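Local coordinates for 14 KDA fatty acid binding protein (Schistosoma mansoni, PDB 1VYF) that binds long-chain fatty acids such as oleic and arachidonic acid inside a beta-barrel and may take part in their transport, at residues Val38-Thr52 with Thr55-Phe68. Residues are numbered along the deposited sequence; the frame is centred on the assembly and turned at random.
Sequences VTPTVTFTMDGDKMT and TESTFKNLSCTFKF
Met-51 and Phe-66 face each other as a hydrogen-bonded antiparallel pair in the beta-meander of strands 41-47, 50-56 and 62-66, part of the fatty-acid-binding barrel. Phe-66 N gives a bond to Met-51 O (2.9 Å), while Met-51 N reaches Phe-66 O. The two side chains run alongside each other into the barrel, with Met-51 CB 3.7 Å from Phe-66 CE2. With CG set between the backbone N and the carbonyl carbon (chi1 51°), the Phe-66 ring leans across toward the neighbouring strand, and Met-51 O lies above one ring face, offset toward the rim. Met-51 SD sits oblique to the rings of both Phe-66 and Phe-68, a double Met-aromatic contact. Met-46 arrives from the opposite direction and sets its CE at the edge of the Phe-68 ring, 3.5 Å from CE2; Met-3 and Val-86 add to this apolar cluster.

On the outer face, Thr-52 and Thr-65 form a non-hydrogen-bonded pair whose hydroxyls meet directly, OG1 to OG1 at 2.6 Å. Beyond them, Lys-50 lays its aliphatic chain across Thr-65 CG2, and its NZ comes 4.5 Å from Lys-67 NZ, although Lys-67 also has a long, weak ion pair with Glu-70.

At the other end of the meander, Thr-41 and Glu-56 exchange two backbone bonds, and a water links Thr-43 OG1 to Glu-56 OE1. Val-42 and Thr-55 stand side by side on the inner face, where Val-42 packs near Tyr-131, an oleate-binding residue, and Pro-40 borders the bound oleic acid. The turn that follows is braced by Ser-57, whose N donates to Asn-61 OD1 (3.1 Å) and whose OG donates to Lys-60 O at 3.0 Å.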
ATOM      1  N   VAL A  38       7.097  -9.401   8.614  1.00 36.63           N
ATOM      2  CA  VAL A  38       6.755 -10.048   7.340  1.00 36.39           C
ATOM      3  C   VAL A  38       7.183  -9.191   6.170  1.00 35.13           C
ATOM      4  O   VAL A  38       7.199  -7.962   6.242  1.00 33.08           O
ATOM      5  CB  VAL A  38       5.241 -10.382   7.150  1.00 36.78           C
ATOM      6  CG1 VAL A  38       4.804 -11.433   8.135  1.00 39.15           C
ATOM      7  CG2 VAL A  38       4.366  -9.121   7.211  1.00 37.65           C
ATOM      8  N   THR A  39       7.496  -9.879   5.079  1.00 35.24           N
ATOM      9  CA  THR A  39       7.918  -9.239   3.845  1.00 34.76           C
ATOM     10  C   THR A  39       6.949  -9.690   2.762  1.00 33.54           C
ATOM     11  O   THR A  39       7.065 -10.783   2.195  1.00 34.50           O
ATOM     12  CB  THR A  39       9.362  -9.609   3.504  1.00 35.81           C
ATOM     13  OG1 THR A  39       9.508 -11.017   3.578  1.00 37.84           O
ATOM     14  CG2 THR A  39      10.293  -9.114   4.559  1.00 36.93           C
ATOM     15  N   PRO A  40       5.933  -8.874   2.508  1.00 30.13           N
ATOM     16  CA  PRO A  40       4.917  -9.246   1.543  1.00 28.86           C
ATOM     17  C   PRO A  40       5.389  -9.176   0.111  1.00 27.53           C
ATOM     18  O   PRO A  40       6.323  -8.461  -0.204  1.00 25.91           O
ATOM     19  CB  PRO A  40       3.825  -8.194   1.781  1.00 28.75           C
ATOM     20  CG  PRO A  40       4.141  -7.644   3.059  1.00 30.34           C
ATOM     21  CD  PRO A  40       5.636  -7.574   3.122  1.00 31.04           C
ATOM     22  N   THR A  41       4.699  -9.912  -0.742  1.00 28.37           N
ATOM     23  CA  THR A  41       4.750  -9.763  -2.179  1.00 29.06           C
ATOM     24  C   THR A  41       3.466  -9.110  -2.702  1.00 29.42           C
ATOM     25  O   THR A  41       2.377  -9.464  -2.305  1.00 30.68           O
ATOM     26  CB  THR A  41       4.958 -11.136  -2.786  1.00 29.04           C
ATOM     27  OG1 THR A  41       6.293 -11.553  -2.505  1.00 32.80           O
ATOM     28  CG2 THR A  41       4.901 -11.111  -4.328  1.00 30.94           C
ATOM     29  N   VAL A  42       3.615  -8.121  -3.575  1.00 30.07           N
ATOM     30  CA  VAL A  42       2.501  -7.327  -4.094  1.00 30.18           C
ATOM     31  C   VAL A  42       2.457  -7.489  -5.630  1.00 29.92           C
ATOM     32  O   VAL A  42       3.451  -7.380  -6.313  1.00 29.28           O
ATOM     33  CB  VAL A  42       2.603  -5.854  -3.669  1.00 30.97           C
ATOM     34  CG1 VAL A  42       1.465  -5.025  -4.231  1.00 30.74           C
ATOM     35  CG2 VAL A  42       2.583  -5.732  -2.148  1.00 31.95           C
ATOM     36  N   THR A  43       1.289  -7.811  -6.146  1.00 29.90           N
ATOM     37  CA  THR A  43       1.087  -8.008  -7.573  1.00 29.26           C
ATOM     38  C   THR A  43       0.105  -6.954  -8.073  1.00 29.21           C
ATOM     39  O   THR A  43      -0.967  -6.790  -7.516  1.00 29.95           O
ATOM     40  CB  THR A  43       0.535  -9.424  -7.841  1.00 29.05           C
ATOM     41  OG1 THR A  43       1.436 -10.424  -7.337  1.00 28.25           O
ATOM     42  CG2 THR A  43       0.423  -9.732  -9.341  1.00 28.87           C
ATOM     43  N   PHE A  44       0.430  -6.279  -9.166  1.00 30.04           N
ATOM     44  CA  PHE A  44      -0.511  -5.344  -9.802  1.00 30.41           C
ATOM     45  C   PHE A  44      -0.930  -5.892 -11.173  1.00 31.45           C
ATOM     46  O   PHE A  44      -0.096  -6.338 -11.938  1.00 30.44           O
ATOM     47  CB  PHE A  44       0.119  -3.967 -10.045  1.00 30.39           C
ATOM     48  CG  PHE A  44       0.403  -3.186  -8.780  1.00 31.23           C
ATOM     49  CD1 PHE A  44       1.602  -3.314  -8.128  1.00 32.58           C
ATOM     50  CD2 PHE A  44      -0.541  -2.312  -8.262  1.00 30.18           C
ATOM     51  CE1 PHE A  44       1.856  -2.590  -6.936  1.00 32.26           C
ATOM     52  CE2 PHE A  44      -0.290  -1.589  -7.068  1.00 31.34           C
ATOM     53  CZ  PHE A  44       0.910  -1.727  -6.428  1.00 32.97           C
ATOM     54  N   THR A  45      -2.217  -5.834 -11.464  1.00 33.33           N
ATOM     55  CA  THR A  45      -2.714  -6.038 -12.837  1.00 36.26           C
ATOM     56  C   THR A  45      -3.634  -4.878 -13.160  1.00 38.03           C
ATOM     57  O   THR A  45      -4.182  -4.238 -12.267  1.00 38.59           O
ATOM     58  CB  THR A  45      -3.453  -7.387 -12.988  1.00 35.72           C
ATOM     59  OG1 THR A  45      -4.666  -7.372 -12.231  1.00 37.50           O
ATOM     60  CG2 THR A  45      -2.685  -8.488 -12.366  1.00 37.39           C
ATOM     61  N   MET A  46      -3.770  -4.572 -14.446  1.00 41.03           N
ATOM     62  CA  MET A  46      -4.629  -3.478 -14.904  1.00 43.08           C
ATOM     63  C   MET A  46      -5.563  -4.076 -15.958  1.00 44.50           C
ATOM     64  O   MET A  46      -5.100  -4.556 -16.998  1.00 43.94           O
ATOM     65  CB  MET A  46      -3.789  -2.320 -15.479  1.00 44.06           C
ATOM     66  CG  MET A  46      -4.592  -1.090 -15.908  1.00 46.76           C
ATOM     67  SD  MET A  46      -5.249  -0.076 -14.573  1.00 51.80           S
ATOM     68  CE  MET A  46      -4.439   1.450 -14.836  1.00 53.25           C
ATOM     69  N   ASP A  47      -6.853  -4.092 -15.623  1.00 45.61           N
ATOM     70  CA  ASP A  47      -7.896  -4.736 -16.409  1.00 46.97           C
ATOM     71  C   ASP A  47      -9.043  -3.739 -16.634  1.00 47.11           C
ATOM     72  O   ASP A  47     -10.011  -3.703 -15.864  1.00 48.32           O
ATOM     73  CB  ASP A  47      -8.412  -5.966 -15.657  1.00 46.99           C
ATOM     74  CG  ASP A  47      -7.284  -6.885 -15.191  1.00 48.10           C
ATOM     75  OD1 ASP A  47      -6.866  -7.777 -15.988  1.00 48.70           O
ATOM     76  OD2 ASP A  47      -6.763  -6.770 -14.047  1.00 46.28           O
ATOM     77  N   GLY A  48      -8.894  -2.914 -17.667  0.80 47.37           N
ATOM     78  CA  GLY A  48      -9.923  -1.980 -18.082  0.80 47.41           C
ATOM     79  C   GLY A  48      -9.742  -0.637 -17.416  0.80 46.82           C
ATOM     80  O   GLY A  48      -8.636  -0.089 -17.410  0.80 47.50           O
ATOM     81  N   ASP A  49     -10.832  -0.122 -16.858  0.50 46.07           N
ATOM     82  CA  ASP A  49     -10.806   1.083 -16.036  0.50 45.30           C
ATOM     83  C   ASP A  49     -10.305   0.762 -14.618  0.50 44.38           C
ATOM     84  O   ASP A  49     -10.281   1.634 -13.758  0.50 43.70           O
ATOM     85  CB  ASP A  49     -12.219   1.677 -15.919  0.50 45.36           C
ATOM     86  CG  ASP A  49     -12.761   2.176 -17.235  0.50 45.54           C
ATOM     87  OD1 ASP A  49     -12.831   1.379 -18.196  0.50 45.72           O
ATOM     88  OD2 ASP A  49     -13.164   3.353 -17.389  0.50 45.97           O
ATOM     89  N   LYS A  50      -9.926  -0.490 -14.376  1.00 44.20           N
ATOM     90  CA  LYS A  50      -9.710  -0.985 -13.015  1.00 43.49           C
ATOM     91  C   LYS A  50      -8.303  -1.505 -12.818  1.00 41.90           C
ATOM     92  O   LYS A  50      -7.801  -2.242 -13.650  1.00 42.73           O
ATOM     93  CB  LYS A  50     -10.690  -2.127 -12.716  1.00 44.44           C
ATOM     94  CG  LYS A  50     -12.177  -1.741 -12.877  1.00 46.31           C
ATOM     95  CD  LYS A  50     -13.028  -2.166 -11.674  1.00 49.14           C
ATOM     96  CE  LYS A  50     -13.142  -1.032 -10.629  1.00 50.58           C
ATOM     97  NZ  LYS A  50     -13.899  -1.403  -9.374  1.00 49.84           N
ATOM     98  N   MET A  51      -7.685  -1.140 -11.693  1.00 40.16           N
ATOM     99  CA  MET A  51      -6.444  -1.745 -11.233  1.00 38.16           C
ATOM    100  C   MET A  51      -6.732  -2.651 -10.044  1.00 36.55           C
ATOM    101  O   MET A  51      -7.579  -2.328  -9.211  1.00 35.52           O
ATOM    102  CB  MET A  51      -5.487  -0.654 -10.778  1.00 38.66           C
ATOM    103  CG  MET A  51      -4.164  -1.165 -10.264  1.00 39.69           C
ATOM    104  SD  MET A  51      -2.976   0.207 -10.043  1.00 43.79           S
ATOM    105  CE  MET A  51      -1.866  -0.126 -11.283  1.00 38.92           C
ATOM    106  N   THR A  52      -6.008  -3.760  -9.967  1.00 34.95           N
ATOM    107  CA  THR A  52      -6.067  -4.674  -8.836  1.00 34.90           C
ATOM    108  C   THR A  52      -4.692  -4.874  -8.207  1.00 33.53           C
ATOM    109  O   THR A  52      -3.727  -5.202  -8.890  1.00 31.47           O
ATOM    110  CB  THR A  52      -6.696  -6.031  -9.263  1.00 35.05           C
ATOM    111  OG1 THR A  52      -8.067  -5.819  -9.634  1.00 36.58           O
ATOM    112  CG2 THR A  52      -6.797  -6.982  -8.072  1.00 36.91           C
ATOM    113  N   THR A  55      -1.930  -8.422  -2.246  1.00 31.26           N
ATOM    114  CA  THR A  55      -0.863  -8.544  -1.245  1.00 30.86           C
ATOM    115  C   THR A  55      -0.852  -9.951  -0.640  1.00 31.04           C
ATOM    116  O   THR A  55      -1.870 -10.423  -0.158  1.00 32.43           O
ATOM    117  CB  THR A  55      -1.102  -7.474  -0.167  1.00 31.35           C
ATOM    118  OG1 THR A  55      -1.106  -6.166  -0.780  1.00 31.20           O
ATOM    119  CG2 THR A  55       0.066  -7.391   0.824  1.00 32.75           C
ATOM    120  N   GLU A  56       0.288 -10.622  -0.671  1.00 31.06           N
ATOM    121  CA  GLU A  56       0.417 -11.964  -0.145  1.00 32.45           C
ATOM    122  C   GLU A  56       1.502 -11.982   0.924  1.00 32.41           C
ATOM    123  O   GLU A  56       2.571 -11.406   0.759  1.00 32.87           O
ATOM    124  CB  GLU A  56       0.738 -12.957  -1.268  1.00 32.98           C
ATOM    125  CG  GLU A  56      -0.365 -13.044  -2.314  1.00 33.77           C
ATOM    126  CD  GLU A  56       0.042 -13.870  -3.507  1.00 37.92           C
ATOM    127  OE1 GLU A  56       1.066 -13.563  -4.172  1.00 38.08           O
ATOM    128  OE2 GLU A  56      -0.651 -14.856  -3.773  1.00 39.69           O
ATOM    129  N   SER A  57       1.196 -12.618   2.045  1.00 33.27           N
ATOM    130  CA  SER A  57       2.157 -12.778   3.139  1.00 33.91           C
ATOM    131  C   SER A  57       1.737 -13.968   3.986  1.00 35.23           C
ATOM    132  O   SER A  57       0.651 -14.505   3.820  1.00 34.63           O
ATOM    133  CB  SER A  57       2.234 -11.528   4.001  1.00 33.98           C
ATOM    134  OG  SER A  57       1.093 -11.352   4.823  1.00 33.78           O
ATOM    135  N   THR A  58       2.606 -14.371   4.894  1.00 37.32           N
ATOM    136  CA  THR A  58       2.271 -15.417   5.877  1.00 38.56           C
ATOM    137  C   THR A  58       1.139 -14.994   6.790  1.00 39.23           C
ATOM    138  O   THR A  58       0.460 -15.831   7.363  1.00 41.17           O
ATOM    139  CB  THR A  58       3.497 -15.765   6.737  1.00 38.76           C
ATOM    140  OG1 THR A  58       4.034 -14.573   7.341  1.00 38.61           O
ATOM    141  CG2 THR A  58       4.609 -16.310   5.895  1.00 37.93           C
ATOM    142  N   PHE A  59       0.944 -13.694   6.945  1.00 40.16           N
ATOM    143  CA  PHE A  59      -0.059 -13.151   7.845  1.00 40.16           C
ATOM    144  C   PHE A  59      -1.436 -13.224   7.224  1.00 40.34           C
ATOM    145  O   PHE A  59      -2.339 -13.824   7.783  1.00 39.40           O
ATOM    146  CB  PHE A  59       0.269 -11.697   8.185  1.00 40.38           C
ATOM    147  CG  PHE A  59      -0.766 -11.020   9.043  1.00 40.91           C
ATOM    148  CD1 PHE A  59      -1.312  -9.812   8.661  1.00 40.87           C
ATOM    149  CD2 PHE A  59      -1.196 -11.601  10.229  1.00 43.52           C
ATOM    150  CE1 PHE A  59      -2.270  -9.174   9.440  1.00 41.55           C
ATOM    151  CE2 PHE A  59      -2.149 -10.962  11.020  1.00 42.17           C
ATOM    152  CZ  PHE A  59      -2.687  -9.747  10.614  1.00 42.14           C
ATOM    153  N   LYS A  60      -1.570 -12.621   6.047  1.00 40.43           N
ATOM    154  CA  LYS A  60      -2.848 -12.459   5.356  1.00 39.91           C
ATOM    155  C   LYS A  60      -2.585 -12.335   3.855  1.00 39.08           C
ATOM    156  O   LYS A  60      -1.566 -11.750   3.454  1.00 38.21           O
ATOM    157  CB  LYS A  60      -3.488 -11.174   5.848  1.00 40.55           C
ATOM    158  CG  LYS A  60      -4.920 -10.946   5.417  1.00 43.98           C
ATOM    159  CD  LYS A  60      -5.578  -9.927   6.367  1.00 47.50           C
ATOM    160  CE  LYS A  60      -6.031 -10.587   7.682  1.00 49.42           C
ATOM    161  NZ  LYS A  60      -5.864  -9.730   8.922  1.00 51.34           N
ATOM    162  N   ASN A  61      -3.495 -12.870   3.042  1.00 37.35           N
ATOM    163  CA  ASN A  61      -3.525 -12.617   1.597  1.00 37.11           C
ATOM    164  C   ASN A  61      -4.770 -11.803   1.307  1.00 36.14           C
ATOM    165  O   ASN A  61      -5.852 -12.177   1.688  1.00 36.71           O
ATOM    166  CB  ASN A  61      -3.527 -13.902   0.766  1.00 36.17           C
ATOM    167  CG  ASN A  61      -2.367 -14.789   1.074  1.00 38.51           C
ATOM    168  OD1 ASN A  61      -1.211 -14.352   1.052  1.00 33.45           O
ATOM    169  ND2 ASN A  61      -2.649 -16.068   1.356  1.00 40.13           N
ATOM    170  N   LEU A  62      -4.591 -10.690   0.615  1.00 35.77           N
ATOM    171  CA  LEU A  62      -5.543  -9.606   0.555  1.00 36.37           C
ATOM    172  C   LEU A  62      -5.535  -8.974  -0.843  1.00 35.81           C
ATOM    173  O   LEU A  62      -4.489  -8.796  -1.415  1.00 35.62           O
ATOM    174  CB  LEU A  62      -5.084  -8.563   1.562  1.00 37.98           C
ATOM    175  CG  LEU A  62      -6.129  -7.709   2.227  1.00 41.38           C
ATOM    176  CD1 LEU A  62      -6.989  -8.590   3.122  1.00 45.81           C
ATOM    177  CD2 LEU A  62      -5.436  -6.639   3.046  1.00 43.14           C
ATOM    178  N   SER A  63      -6.691  -8.623  -1.381  1.00 35.15           N
ATOM    179  CA  SER A  63      -6.787  -8.000  -2.698  1.00 34.91           C
ATOM    180  C   SER A  63      -7.716  -6.778  -2.668  1.00 34.27           C
ATOM    181  O   SER A  63      -8.700  -6.781  -1.943  1.00 33.18           O
ATOM    182  CB  SER A  63      -7.346  -9.029  -3.690  1.00 35.23           C
ATOM    183  OG  SER A  63      -7.672  -8.386  -4.889  1.00 37.82           O
ATOM    184  N   CYS A  64      -7.411  -5.741  -3.456  1.00 35.44           N
ATOM    185  CA  CYS A  64      -8.348  -4.626  -3.683  1.00 36.74           C
ATOM    186  C   CYS A  64      -8.386  -4.264  -5.169  1.00 36.15           C
ATOM    187  O   CYS A  64      -7.397  -4.401  -5.874  1.00 34.78           O
ATOM    188  CB  CYS A  64      -8.021  -3.380  -2.817  1.00 37.81           C
ATOM    189  SG  CYS A  64      -6.491  -2.588  -3.321  1.00 45.91           S
ATOM    190  N   THR A  65      -9.558  -3.852  -5.639  1.00 36.20           N
ATOM    191  CA  THR A  65      -9.770  -3.484  -7.039  1.00 37.04           C
ATOM    192  C   THR A  65     -10.422  -2.098  -7.026  1.00 37.22           C
ATOM    193  O   THR A  65     -11.306  -1.833  -6.203  1.00 39.02           O
ATOM    194  CB  THR A  65     -10.644  -4.536  -7.774  1.00 36.72           C
ATOM    195  OG1 THR A  65      -9.967  -5.816  -7.804  1.00 38.04           O
ATOM    196  CG2 THR A  65     -10.817  -4.193  -9.254  1.00 36.93           C
ATOM    197  N   PHE A  66      -9.963  -1.200  -7.899  1.00 37.10           N
ATOM    198  CA  PHE A  66     -10.429   0.190  -7.873  1.00 36.48           C
ATOM    199  C   PHE A  66     -10.329   0.890  -9.224  1.00 37.05           C
ATOM    200  O   PHE A  66      -9.504   0.555 -10.072  1.00 36.24           O
ATOM    201  CB  PHE A  66      -9.643   1.001  -6.829  1.00 36.62           C
ATOM    202  CG  PHE A  66      -8.142   0.869  -6.949  1.00 33.88           C
ATOM    203  CD1 PHE A  66      -7.467  -0.128  -6.263  1.00 36.49           C
ATOM    204  CD2 PHE A  66      -7.419   1.712  -7.770  1.00 35.64           C
ATOM    205  CE1 PHE A  66      -6.094  -0.273  -6.386  1.00 33.20           C
ATOM    206  CE2 PHE A  66      -6.029   1.580  -7.884  1.00 34.44           C
ATOM    207  CZ  PHE A  66      -5.379   0.587  -7.186  1.00 34.16           C
ATOM    208  N   LYS A  67     -11.216   1.864  -9.396  1.00 37.85           N
ATOM    209  CA  LYS A  67     -11.098   2.889 -10.424  1.00 38.44           C
ATOM    210  C   LYS A  67     -10.432   4.108  -9.798  1.00 37.84           C
ATOM    211  O   LYS A  67     -10.702   4.432  -8.641  1.00 37.46           O
ATOM    212  CB  LYS A  67     -12.502   3.275 -10.883  1.00 39.36           C
ATOM    213  CG  LYS A  67     -12.553   4.182 -12.074  1.00 41.98           C
ATOM    214  CD  LYS A  67     -13.971   4.140 -12.704  1.00 45.12           C
ATOM    215  CE  LYS A  67     -14.312   2.727 -13.190  1.00 47.68           C
ATOM    216  NZ  LYS A  67     -15.054   1.919 -12.167  1.00 49.27           N
ATOM    217  N   PHE A  68      -9.552   4.771 -10.538  1.00 38.03           N
ATOM    218  CA  PHE A  68      -8.891   5.977 -10.031  1.00 39.08           C
ATOM    219  C   PHE A  68      -9.918   7.098  -9.790  1.00 40.24           C
ATOM    220  O   PHE A  68     -10.778   7.306 -10.630  1.00 40.85           O
ATOM    221  CB  PHE A  68      -7.785   6.441 -11.000  1.00 38.86           C
ATOM    222  CG  PHE A  68      -6.672   5.449 -11.187  1.00 40.94           C
ATOM    223  CD1 PHE A  68      -5.920   5.009 -10.104  1.00 41.17           C
ATOM    224  CD2 PHE A  68      -6.368   4.953 -12.444  1.00 41.72           C
ATOM    225  CE1 PHE A  68      -4.908   4.105 -10.273  1.00 40.91           C
ATOM    226  CE2 PHE A  68      -5.356   4.038 -12.613  1.00 42.49           C
ATOM    227  CZ  PHE A  68      -4.623   3.611 -11.521  1.00 41.22           C
TER
HETATM  228  O   HOH W   1       1.155 -10.847  -4.637  1.00 30.29           O
HETATM  229  O   HOH W   2      -9.432   3.935 -13.393  1.00 45.83           O